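Long-range contacts in toll-like receptor 6, Variable lymphocyte receptor B (Mus musculus, PDB 3A79), which probably recognises diacylated lipopeptides together with Toll-like receptor 2, its ectodomain being fused here to a fragment of a hagfish variable lymphocyte receptor: residues N282-T287 against S306-H311; L336-T341 against L358-N363; V36-R41 against L57-N62; R53-S58 against E77-R82. All coordinates share one frame; numbering follows the deposited sequence.

Contact 1: residues N282-T287 against S306-H311. With NAG (2-acetamido-2-deoxy-beta-D-glucopyranose), chain F; NAG (2-acetamido-2-deoxy-beta-D-glucopyranose), chain G; NAG (2-acetamido-2-deoxy-beta-D-glucopyranose), chain C.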
# COMPACT_ATOMS: atom_id res chain seq x y z
N ASN B 282 24.36 -12.83 -8.80
CA ASN B 282 23.76 -11.54 -8.43
C ASN B 282 23.48 -10.66 -9.63
O ASN B 282 24.32 -10.52 -10.52
CB ASN B 282 24.66 -10.77 -7.47
CG ASN B 282 25.15 -11.63 -6.33
OD1 ASN B 282 24.41 -11.92 -5.39
ND2 ASN B 282 26.42 -12.04 -6.40
N ILE B 283 22.30 -10.06 -9.66
CA ILE B 283 21.92 -9.17 -10.75
C ILE B 283 21.44 -7.83 -10.19
O ILE B 283 20.60 -7.80 -9.29
CB ILE B 283 20.85 -9.82 -11.66
CG1 ILE B 283 21.41 -11.09 -12.30
CG2 ILE B 283 20.38 -8.85 -12.72
CD1 ILE B 283 20.35 -12.01 -12.86
N TYR B 284 21.99 -6.74 -10.71
CA TYR B 284 21.69 -5.39 -10.22
C TYR B 284 21.18 -4.51 -11.35
O TYR B 284 21.83 -4.40 -12.39
CB TYR B 284 22.96 -4.76 -9.65
CG TYR B 284 23.33 -5.21 -8.25
CD1 TYR B 284 22.71 -4.64 -7.14
CD2 TYR B 284 24.31 -6.17 -8.03
CE1 TYR B 284 23.04 -5.04 -5.85
CE2 TYR B 284 24.65 -6.57 -6.74
CZ TYR B 284 24.01 -6.00 -5.66
OH TYR B 284 24.32 -6.37 -4.37
N ASN B 285 20.03 -3.87 -11.16
CA ASN B 285 19.50 -2.96 -12.18
C ASN B 285 19.25 -3.71 -13.50
O ASN B 285 19.81 -3.39 -14.55
CB ASN B 285 20.44 -1.73 -12.33
CG ASN B 285 20.03 -0.77 -13.43
OD1 ASN B 285 18.85 -0.66 -13.80
ND2 ASN B 285 21.03 -0.03 -13.94
N LEU B 286 18.39 -4.71 -13.42
CA LEU B 286 17.88 -5.44 -14.57
C LEU B 286 16.70 -4.72 -15.25
O LEU B 286 15.84 -4.16 -14.58
CB LEU B 286 17.43 -6.84 -14.13
CG LEU B 286 16.64 -7.72 -15.09
CD1 LEU B 286 17.54 -8.17 -16.21
CD2 LEU B 286 16.08 -8.91 -14.35
N THR B 287 16.67 -4.76 -16.59
CA THR B 287 15.57 -4.18 -17.37
C THR B 287 14.98 -5.18 -18.39
O THR B 287 15.55 -5.37 -19.46
CB THR B 287 16.02 -2.91 -18.14
OG1 THR B 287 16.69 -2.01 -17.25
CG2 THR B 287 14.85 -2.21 -18.77
N SER B 306 22.52 -19.43 -4.48
CA SER B 306 21.80 -18.16 -4.32
C SER B 306 21.63 -17.31 -5.57
O SER B 306 22.60 -16.82 -6.13
CB SER B 306 22.49 -17.29 -3.26
OG SER B 306 22.37 -15.91 -3.61
N LEU B 307 20.38 -17.08 -5.95
CA LEU B 307 20.05 -16.00 -6.89
C LEU B 307 19.64 -14.76 -6.11
O LEU B 307 18.90 -14.83 -5.13
CB LEU B 307 18.94 -16.42 -7.84
CG LEU B 307 18.70 -15.42 -8.97
CD1 LEU B 307 20.00 -15.15 -9.69
CD2 LEU B 307 17.65 -15.97 -9.93
N MET B 308 20.12 -13.60 -6.55
CA MET B 308 19.79 -12.36 -5.89
C MET B 308 19.59 -11.26 -6.92
O MET B 308 20.54 -10.84 -7.58
CB MET B 308 20.91 -11.96 -4.93
CG MET B 308 20.48 -10.96 -3.88
SD MET B 308 21.45 -9.45 -3.85
CE MET B 308 20.79 -8.66 -5.30
N ILE B 309 18.35 -10.80 -7.07
CA ILE B 309 18.02 -9.75 -8.02
C ILE B 309 17.55 -8.50 -7.28
O ILE B 309 16.73 -8.59 -6.37
CB ILE B 309 16.94 -10.22 -9.00
CG1 ILE B 309 17.30 -11.59 -9.56
CG2 ILE B 309 16.81 -9.24 -10.14
CD1 ILE B 309 16.53 -11.96 -10.81
N GLU B 310 18.08 -7.34 -7.66
CA GLU B 310 17.74 -6.09 -7.00
C GLU B 310 17.62 -4.94 -7.97
O GLU B 310 18.54 -4.66 -8.73
CB GLU B 310 18.77 -5.72 -5.91
CG GLU B 310 18.23 -4.72 -4.90
CD GLU B 310 19.26 -4.24 -3.88
OE1 GLU B 310 20.09 -5.06 -3.40
OE2 GLU B 310 19.24 -3.03 -3.56
N HIS B 311 16.49 -4.26 -7.91
CA HIS B 311 16.21 -3.11 -8.77
C HIS B 311 15.87 -3.57 -10.17
O HIS B 311 16.75 -3.73 -11.01
CB HIS B 311 17.39 -2.14 -8.82
CG HIS B 311 17.04 -0.83 -9.46
ND1 HIS B 311 15.93 -0.11 -9.11
CD2 HIS B 311 17.66 -0.12 -10.43
CE1 HIS B 311 15.87 0.99 -9.84
NE2 HIS B 311 16.91 1.01 -10.65
C1 NAG F . 20.62 0.93 -14.94
C2 NAG F . 21.42 2.16 -14.51
C3 NAG F . 21.54 3.25 -15.57
C4 NAG F . 21.60 2.73 -17.01
C5 NAG F . 20.79 1.46 -17.27
C6 NAG F . 21.20 0.87 -18.62
C7 NAG F . 21.50 2.82 -12.14
C8 NAG F . 20.66 2.64 -10.91
N2 NAG F . 20.86 2.77 -13.32
O3 NAG F . 22.72 3.97 -15.30
O4 NAG F . 21.19 3.75 -17.89
O5 NAG F . 20.96 0.50 -16.25
O6 NAG F . 20.45 -0.29 -18.91
O7 NAG F . 22.72 3.01 -12.01
C1 NAG G . 19.77 -4.26 0.56
C2 NAG G . 19.37 -2.83 0.17
C3 NAG G . 20.53 -2.05 -0.44
C4 NAG G . 21.72 -2.11 0.51
C5 NAG G . 22.10 -3.57 0.71
C6 NAG G . 23.24 -3.73 1.72
C7 NAG G . 17.04 -2.33 -0.30
C8 NAG G . 15.99 -2.13 -1.37
N2 NAG G . 18.23 -2.76 -0.73
O3 NAG G . 20.13 -0.74 -0.77
O4 NAG G . 22.80 -1.36 -0.03
O5 NAG G . 21.02 -4.33 1.21
O6 NAG G . 22.77 -3.41 3.01
O7 NAG G . 16.80 -2.11 0.90
C1 NAG C . 16.78 -8.54 1.58
C2 NAG C . 18.02 -8.38 2.47
C3 NAG C . 18.57 -6.95 2.52
C4 NAG C . 18.56 -6.23 1.17
C5 NAG C . 17.25 -6.51 0.42
C6 NAG C . 17.34 -5.99 -1.00
C7 NAG C . 18.30 -9.87 4.39
C8 NAG C . 17.97 -10.10 5.84
N2 NAG C . 17.72 -8.80 3.82
O3 NAG C . 19.88 -6.96 3.06
O4 NAG C . 18.75 -4.84 1.41
O5 NAG C . 16.98 -7.90 0.35
O6 NAG C . 18.56 -6.43 -1.56
O7 NAG C . 19.05 -10.64 3.78

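Contact 2: residues L336-T341 against L358-N363. With NAG (2-acetamido-2-deoxy-beta-D-glucopyranose), chain C.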
# COMPACT_ATOMS: atom_id res chain seq x y z
N LEU B 336 16.63 -17.45 -2.70
CA LEU B 336 16.16 -16.53 -3.74
C LEU B 336 15.79 -15.20 -3.12
O LEU B 336 14.92 -15.15 -2.26
CB LEU B 336 14.95 -17.10 -4.46
CG LEU B 336 14.40 -16.19 -5.57
CD1 LEU B 336 15.47 -15.93 -6.62
CD2 LEU B 336 13.17 -16.78 -6.21
N SER B 337 16.45 -14.13 -3.56
CA SER B 337 16.04 -12.77 -3.24
C SER B 337 15.64 -12.04 -4.52
O SER B 337 16.39 -12.02 -5.48
CB SER B 337 17.18 -12.00 -2.54
OG SER B 337 17.57 -12.57 -1.30
N ILE B 338 14.45 -11.45 -4.53
CA ILE B 338 14.07 -10.54 -5.61
C ILE B 338 13.49 -9.25 -5.04
O ILE B 338 12.38 -9.27 -4.54
CB ILE B 338 13.01 -11.12 -6.51
CG1 ILE B 338 13.57 -12.28 -7.33
CG2 ILE B 338 12.45 -10.02 -7.41
CD1 ILE B 338 12.53 -13.01 -8.15
N SER B 339 14.23 -8.15 -5.14
CA SER B 339 13.89 -6.91 -4.43
C SER B 339 13.84 -5.64 -5.31
O SER B 339 14.53 -5.54 -6.32
CB SER B 339 14.87 -6.68 -3.28
OG SER B 339 14.87 -7.78 -2.39
N ASP B 340 13.04 -4.67 -4.89
CA ASP B 340 12.95 -3.40 -5.61
C ASP B 340 12.53 -3.57 -7.08
O ASP B 340 13.24 -3.15 -7.99
CB ASP B 340 14.27 -2.65 -5.49
CG ASP B 340 14.19 -1.22 -6.01
OD1 ASP B 340 13.08 -0.73 -6.32
OD2 ASP B 340 15.27 -0.60 -6.11
N THR B 341 11.37 -4.18 -7.29
CA THR B 341 10.87 -4.45 -8.62
C THR B 341 9.40 -4.07 -8.65
O THR B 341 8.81 -3.83 -7.60
CB THR B 341 10.92 -5.94 -8.88
OG1 THR B 341 9.74 -6.54 -8.34
CG2 THR B 341 12.14 -6.55 -8.22
N LEU B 358 13.97 -16.80 1.53
CA LEU B 358 13.23 -15.98 0.58
C LEU B 358 13.19 -14.54 1.06
O LEU B 358 12.85 -14.27 2.21
CB LEU B 358 11.82 -16.54 0.39
CG LEU B 358 11.79 -17.84 -0.42
CD1 LEU B 358 10.38 -18.36 -0.53
CD2 LEU B 358 12.40 -17.64 -1.81
N ASN B 359 13.57 -13.62 0.18
CA ASN B 359 13.67 -12.20 0.50
C ASN B 359 13.12 -11.40 -0.66
O ASN B 359 13.82 -11.16 -1.64
CB ASN B 359 15.14 -11.83 0.78
CG ASN B 359 15.35 -10.33 1.04
OD1 ASN B 359 14.44 -9.52 0.89
ND2 ASN B 359 16.59 -9.97 1.43
N PHE B 360 11.85 -11.02 -0.56
CA PHE B 360 11.20 -10.21 -1.58
C PHE B 360 10.94 -8.81 -1.06
O PHE B 360 9.78 -8.41 -0.89
CB PHE B 360 9.90 -10.86 -2.04
CG PHE B 360 10.07 -12.25 -2.58
CD1 PHE B 360 9.72 -13.36 -1.82
CD2 PHE B 360 10.61 -12.45 -3.84
CE1 PHE B 360 9.88 -14.64 -2.32
CE2 PHE B 360 10.78 -13.73 -4.34
CZ PHE B 360 10.42 -14.82 -3.58
N THR B 361 12.01 -8.07 -0.81
CA THR B 361 11.92 -6.73 -0.25
C THR B 361 11.49 -5.69 -1.28
O THR B 361 11.92 -5.72 -2.44
CB THR B 361 13.26 -6.26 0.37
OG1 THR B 361 13.35 -6.72 1.73
CG2 THR B 361 13.34 -4.75 0.37
N GLN B 362 10.64 -4.77 -0.85
CA GLN B 362 10.29 -3.60 -1.65
C GLN B 362 9.77 -3.94 -3.04
O GLN B 362 10.32 -3.51 -4.05
CB GLN B 362 11.49 -2.66 -1.75
CG GLN B 362 11.13 -1.29 -2.31
CD GLN B 362 12.29 -0.33 -2.26
OE1 GLN B 362 13.01 -0.27 -1.26
NE2 GLN B 362 12.49 0.43 -3.33
N ASN B 363 8.70 -4.71 -3.10
CA ASN B 363 8.00 -4.91 -4.35
C ASN B 363 6.59 -4.40 -4.16
O ASN B 363 6.37 -3.43 -3.45
CB ASN B 363 7.98 -6.40 -4.71
CG ASN B 363 9.36 -6.97 -4.82
OD1 ASN B 363 9.68 -7.97 -4.17
ND2 ASN B 363 10.21 -6.35 -5.64
C1 NAG C . 16.78 -8.54 1.58
C2 NAG C . 18.02 -8.38 2.47
C3 NAG C . 18.57 -6.95 2.52
C4 NAG C . 18.56 -6.23 1.17
C5 NAG C . 17.25 -6.51 0.42
C6 NAG C . 17.34 -5.99 -1.00
C7 NAG C . 18.30 -9.87 4.39
C8 NAG C . 17.97 -10.10 5.84
N2 NAG C . 17.72 -8.80 3.82
O3 NAG C . 19.88 -6.96 3.06
O4 NAG C . 18.75 -4.84 1.41
O5 NAG C . 16.98 -7.90 0.35
O6 NAG C . 18.56 -6.43 -1.56
O7 NAG C . 19.05 -10.64 3.78

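Contact 3: residues V36-R41 against L57-N62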
# COMPACT_ATOMS: atom_id res chain seq x y z
N VAL B 36 43.67 15.69 2.37
CA VAL B 36 43.28 16.98 1.81
C VAL B 36 42.47 16.69 0.55
O VAL B 36 42.97 16.09 -0.41
CB VAL B 36 44.51 17.83 1.41
CG1 VAL B 36 44.06 19.15 0.75
CG2 VAL B 36 45.43 18.06 2.62
N ASP B 37 41.21 17.10 0.55
CA ASP B 37 40.35 16.85 -0.59
C ASP B 37 40.17 18.12 -1.41
O ASP B 37 39.53 19.06 -0.98
CB ASP B 37 39.00 16.35 -0.10
CG ASP B 37 38.06 16.04 -1.23
OD1 ASP B 37 37.01 15.40 -0.95
OD2 ASP B 37 38.38 16.42 -2.38
N TYR B 38 40.74 18.12 -2.61
CA TYR B 38 40.63 19.26 -3.50
C TYR B 38 39.91 18.90 -4.79
O TYR B 38 40.28 19.38 -5.87
CB TYR B 38 42.01 19.81 -3.86
CG TYR B 38 42.59 20.78 -2.85
CD1 TYR B 38 41.78 21.42 -1.93
CD2 TYR B 38 43.95 21.08 -2.86
CE1 TYR B 38 42.32 22.31 -1.03
CE2 TYR B 38 44.49 21.96 -1.97
CZ TYR B 38 43.67 22.58 -1.05
OH TYR B 38 44.21 23.48 -0.15
N SER B 39 38.88 18.06 -4.71
CA SER B 39 38.12 17.75 -5.91
C SER B 39 37.14 18.87 -6.26
O SER B 39 36.77 19.67 -5.40
CB SER B 39 37.40 16.42 -5.76
OG SER B 39 36.73 16.37 -4.52
N ASN B 40 36.74 18.94 -7.53
CA ASN B 40 35.79 19.96 -8.00
C ASN B 40 36.23 21.40 -7.74
O ASN B 40 35.47 22.33 -7.96
CB ASN B 40 34.41 19.75 -7.40
CG ASN B 40 33.84 18.40 -7.74
OD1 ASN B 40 33.52 18.13 -8.90
ND2 ASN B 40 33.72 17.54 -6.74
N ARG B 41 37.47 21.56 -7.29
CA ARG B 41 38.04 22.88 -7.07
C ARG B 41 38.50 23.55 -8.39
O ARG B 41 39.26 24.51 -8.36
CB ARG B 41 39.21 22.78 -6.06
CG ARG B 41 38.82 22.90 -4.58
CD ARG B 41 39.18 24.29 -3.95
NE ARG B 41 40.63 24.51 -3.80
CZ ARG B 41 41.30 25.58 -4.24
NH1 ARG B 41 40.65 26.55 -4.87
NH2 ARG B 41 42.63 25.68 -4.06
N LEU B 57 46.08 12.79 -0.83
CA LEU B 57 45.66 13.95 -1.63
C LEU B 57 44.70 13.56 -2.76
O LEU B 57 45.00 12.67 -3.54
CB LEU B 57 46.88 14.67 -2.19
CG LEU B 57 46.67 15.73 -3.29
CD1 LEU B 57 45.56 16.68 -2.93
CD2 LEU B 57 47.96 16.48 -3.56
N SER B 58 43.55 14.21 -2.82
CA SER B 58 42.62 14.00 -3.93
C SER B 58 42.49 15.28 -4.75
O SER B 58 42.14 16.32 -4.22
CB SER B 58 41.24 13.56 -3.45
OG SER B 58 40.31 13.56 -4.52
N LEU B 59 42.80 15.18 -6.03
CA LEU B 59 42.61 16.28 -6.96
C LEU B 59 41.61 15.83 -8.01
O LEU B 59 41.53 16.40 -9.10
CB LEU B 59 43.95 16.67 -7.58
CG LEU B 59 44.88 17.19 -6.48
CD1 LEU B 59 46.34 17.00 -6.82
CD2 LEU B 59 44.57 18.65 -6.21
N SER B 60 40.83 14.81 -7.65
CA SER B 60 39.84 14.21 -8.54
C SER B 60 38.94 15.29 -9.10
O SER B 60 38.79 16.35 -8.50
CB SER B 60 39.03 13.17 -7.76
OG SER B 60 37.83 12.84 -8.44
N GLN B 61 38.34 15.02 -10.25
CA GLN B 61 37.39 15.93 -10.88
C GLN B 61 37.88 17.37 -11.06
O GLN B 61 37.17 18.33 -10.72
CB GLN B 61 36.05 15.91 -10.15
CG GLN B 61 34.92 15.32 -10.97
CD GLN B 61 34.77 13.83 -10.78
OE1 GLN B 61 35.38 13.25 -9.88
NE2 GLN B 61 33.94 13.20 -11.62
N ASN B 62 39.09 17.53 -11.59
CA ASN B 62 39.61 18.84 -11.96
C ASN B 62 40.02 18.88 -13.44
O ASN B 62 39.52 18.08 -14.26
CB ASN B 62 40.77 19.24 -11.04
CG ASN B 62 40.33 19.48 -9.61
OD1 ASN B 62 40.97 19.02 -8.67
ND2 ASN B 62 39.24 20.21 -9.45

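Contact 4: residues R53-S58 against E77-R82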
# COMPACT_ATOMS: atom_id res chain seq x y z
N ARG B 53 53.77 17.32 4.95
CA ARG B 53 53.63 15.95 5.43
C ARG B 53 52.26 15.34 5.15
O ARG B 53 51.87 14.38 5.83
CB ARG B 53 53.95 15.86 6.93
CG ARG B 53 55.44 15.88 7.31
CD ARG B 53 55.66 14.95 8.51
NE ARG B 53 54.47 14.90 9.36
CZ ARG B 53 54.05 13.82 10.04
NH1 ARG B 53 54.73 12.68 9.96
NH2 ARG B 53 52.95 13.89 10.79
N THR B 54 51.52 15.89 4.18
CA THR B 54 50.20 15.38 3.80
C THR B 54 50.34 13.94 3.35
O THR B 54 51.36 13.57 2.79
CB THR B 54 49.59 16.13 2.60
OG1 THR B 54 49.74 17.54 2.77
CG2 THR B 54 48.11 15.81 2.45
N LYS B 55 49.30 13.13 3.56
CA LYS B 55 49.40 11.71 3.24
C LYS B 55 48.42 11.24 2.17
O LYS B 55 48.80 10.45 1.31
CB LYS B 55 49.33 10.86 4.51
CG LYS B 55 50.53 11.08 5.41
CD LYS B 55 50.55 10.21 6.65
CE LYS B 55 51.91 10.31 7.33
NZ LYS B 55 51.92 9.66 8.67
N ALA B 56 47.18 11.70 2.21
CA ALA B 56 46.22 11.39 1.15
C ALA B 56 45.75 12.66 0.45
O ALA B 56 45.09 13.50 1.05
CB ALA B 56 45.04 10.62 1.72
N LEU B 57 46.08 12.79 -0.83
CA LEU B 57 45.66 13.95 -1.63
C LEU B 57 44.70 13.56 -2.76
O LEU B 57 45.00 12.67 -3.54
CB LEU B 57 46.88 14.67 -2.19
CG LEU B 57 46.67 15.73 -3.29
CD1 LEU B 57 45.56 16.68 -2.93
CD2 LEU B 57 47.96 16.48 -3.56
N SER B 58 43.55 14.21 -2.82
CA SER B 58 42.62 14.00 -3.93
C SER B 58 42.49 15.28 -4.75
O SER B 58 42.14 16.32 -4.22
CB SER B 58 41.24 13.56 -3.45
OG SER B 58 40.31 13.56 -4.52
N GLU B 77 55.67 12.45 1.94
CA GLU B 77 55.00 11.48 2.81
C GLU B 77 53.78 10.86 2.15
O GLU B 77 53.13 10.01 2.74
CB GLU B 77 54.57 12.16 4.10
CG GLU B 77 54.89 11.37 5.35
CD GLU B 77 56.20 11.82 5.96
OE1 GLU B 77 56.14 12.47 7.03
OE2 GLU B 77 57.27 11.54 5.37
N LEU B 78 53.47 11.32 0.94
CA LEU B 78 52.26 10.93 0.22
C LEU B 78 52.09 9.42 0.11
O LEU B 78 52.99 8.72 -0.34
CB LEU B 78 52.25 11.55 -1.19
CG LEU B 78 50.90 11.50 -1.90
CD1 LEU B 78 49.84 12.00 -0.96
CD2 LEU B 78 50.91 12.32 -3.16
N ARG B 79 50.93 8.92 0.53
CA ARG B 79 50.60 7.51 0.38
C ARG B 79 49.54 7.36 -0.69
O ARG B 79 49.56 6.43 -1.50
CB ARG B 79 50.05 6.91 1.68
CG ARG B 79 51.02 6.82 2.84
CD ARG B 79 50.33 6.13 4.03
NE ARG B 79 49.17 6.88 4.55
CZ ARG B 79 47.89 6.62 4.27
NH1 ARG B 79 47.58 5.62 3.45
NH2 ARG B 79 46.92 7.37 4.80
N VAL B 80 48.59 8.29 -0.69
CA VAL B 80 47.45 8.21 -1.58
C VAL B 80 47.35 9.44 -2.47
O VAL B 80 47.47 10.57 -2.01
CB VAL B 80 46.16 8.07 -0.76
CG1 VAL B 80 44.92 8.18 -1.66
CG2 VAL B 80 46.19 6.77 0.04
N LEU B 81 47.17 9.21 -3.77
CA LEU B 81 46.97 10.30 -4.72
C LEU B 81 45.82 9.91 -5.64
O LEU B 81 45.93 8.96 -6.40
CB LEU B 81 48.25 10.56 -5.52
CG LEU B 81 48.15 11.50 -6.73
CD1 LEU B 81 47.98 12.95 -6.31
CD2 LEU B 81 49.40 11.34 -7.60
N ARG B 82 44.71 10.63 -5.55
CA ARG B 82 43.56 10.33 -6.38
C ARG B 82 43.45 11.40 -7.45
O ARG B 82 43.32 12.58 -7.14
CB ARG B 82 42.28 10.20 -5.55
CG ARG B 82 42.45 9.29 -4.32
CD ARG B 82 41.14 8.75 -3.74
NE ARG B 82 40.43 9.73 -2.91
CZ ARG B 82 39.34 10.41 -3.30
NH1 ARG B 82 38.82 10.21 -4.51
NH2 ARG B 82 38.77 11.28 -2.47

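Contact 1: residues N282-T287 against S306-H311
Met308 folds its thioether against Tyr284 on the adjoining parallel strand, its methyl CE lying over one face of the ring, toward the rim, 4.2 Å from Tyr284 CZ. CG of Met308 starts trans to the backbone N (chi1 -161°), and bends at the next two torsions bring the chain back across the neighbour. The sulfur SD stands 5.4 Å from the Tyr284 ring centroid in an oblique Met-aromatic contact. Closer to its root, Met308 CB meets Asn282 OD1 at 3.5 Å. Glu310, on the same face, stays extended beyond CG, and its carboxylate is turned 55° from the Tyr284 ring. Both oxygens are gripped by sugars: OE1 accepts from O6 of the chain C NAG (2.8 Å) and OE2 from N2 of the chain G NAG (3.0 Å). At the corner of the chain, Asn285 carries the chain F NAG, and its CB lies in the plane of the His311 ring at the edge, 3.7 Å from CD2. His311 ND1 itself bonds Asp340. On the reverse face, Ile283 CD1 packs on Leu307 and Ile309. A 2.8 Å bond from Ile283 N to Met308 O helps set the register. Parallel strands like these, with aliphatic residues turned into the core, line the concave side of leucine-rich repeat solenoids, here in the Toll-like receptor 6 part.

Contact 2: residues L336-T341 against L358-N363
Leu336 and Ile338 both touch the Phe360 ring on the interior side of the coil, in the Toll-like receptor 6 part. Ile338 CB abuts Phe360 CD2 at 3.8 Å, while the Ile338 carbonyl oxygen sits at the ring edge, near its plane. Leu336 CD2 approaches Phe360 CZ obliquely, 4.3 Å away, and the methyl CD2 of Leu358 fits against Leu336 CB at 3.7 Å. CG of Phe360 lies beside its own backbone N (chi1 -58°), a setting that swings the ring back to this pair although its CB bond leads away. On the face carrying Ser337 and Asn359, the small Ser337 side chain fits against its neighbour, OG 3.3 Å from Asn359 CB. Asn359 carries the chain C NAG on ND2, and C6 of that sugar packs on Ser339. Thr361 OG1 donates to a lone pair of Asn359 OD1 over 3.1 Å, gripping the glycosylated amide by its oxygen, and Thr361 N reaches Ser339 OG at 3.3 Å. Farther along, Asp340 and Gln362 run side by side with carboxylate and amide planes 48° apart; Asp340 OD2 bonds His311, and Gln362 OE1 bonds Arg386. The pair of strands continues the parallel array, with strand 306-314 beyond 335-339 and strand 381-383 beyond 357-359, while Phe328 of helix 321-329 packs on Leu336 and Ile338.

Contact 3: residues V36-R41 against L57-N62
Tyr38 and Ser58 bury the largest areas here, and they meet through the backbone: Tyr38 N donates to Ser58 O over 2.8 Å. The Tyr38 side chain then runs alongside Leu59, both pointing the same way, and Tyr38 CB touches Leu59 CD2 at 3.7 Å. That methyl lies at the edge of the aromatic ring, near its plane. CG of Tyr38 is trans to its carbonyl carbon (chi1 -84°), which lays the ring back along its own strand, where CG1 of Val36 stands 3.8 Å above the ring plane, over its centre. Ser58 takes part chiefly through its main chain, since its N also donates to Val36 O at 3.1 Å. Ser58 thus bonds the residues before and after Asp37. On the face that carries Asp37 and Ser58, the Asp37 carboxylate turns to its own chain: OD2 accepts from Ser39 N at 2.9 Å, forming an Asx turn, and also from Ser39 OG through its syn lone pair. Asn62 is the third main contributor, its side chain reaching back to the backbone of residues 38-41. Past the strands the grip weakens, with Asn40 N making long, weak bonds to Ser60 O and Gln61 O, while the Asn40 amide lies alongside Gln61, OD1 being 3.6 Å from CB. Leu57, Leu59 and Asn62 fit the LxLxxN signature of the leucine-rich repeat, and strand 35-37 is the first strand of this solenoid, in the Toll-like receptor 6 part.

Contact 4: residues R53-S58 against E77-R82
Lys55 lies along Glu77 and across Arg79 where two neighbouring turns of the leucine-rich repeat solenoid, in the Toll-like receptor 6 part, enter their parallel strands. From its root outward, Lys55 CB sits 4.0 Å from Arg79 NE. CG comes next, beside the Glu77 carbonyl oxygen at 3.9 Å, and CD again borders Arg79 NE. CE then rests on Glu77 CG at 3.7 Å. CG lies beside the backbone N (chi1 -66°) and the chain is extended beyond it, lying alongside Glu77. NZ remains 5.3 Å from Glu77 OE1, too far for a contact, though the opposite charges may attract. That carboxylate oxygen instead forms a salt bridge with Arg53 NH1 (3.3 Å), met on its anti side and somewhat out of the carboxylate plane, the two flat groups being steeply inclined at 78°. The Lys55 carbonyl oxygen is held twice, by the N-H groups of Arg79 and Val80, and from there the strands pair regularly: Leu57 N bonds Val80 O, and Arg82 N bonds Leu57 O. Ala56 CB packs on Val80 CB on one face, and Leu57 meets Leu78 and Leu81 on the other. At the far end Ser58 OG lies 3.3 Å above the guanidinium plane of Arg82, toward its rim, without a hydrogen bond between the two.

How the contacts relate
All four contacts join neighbouring strands of the parallel array that lines the solenoid, in the order 3, 4, 1, 2 along it. Contacts 3 and 4 share strand 56-58, with Leu57 and Ser58 facing strand 35-37 on one edge and strand 80-82 on the other; their centres are 11 Å apart. Contacts 1 and 2 form a second group, with centres 9 Å apart, because strands 306-314 and 335-339 are themselves neighbours; the chain C NAG touches both. The two groups do not meet, contacts 1 and 3 having centres about 33 Å apart. The same pairing thus recurs from the N-terminal end to the middle of the receptor; of the four, contacts 1 and 2 carry glycosylated asparagines, Asn285 and Asn359.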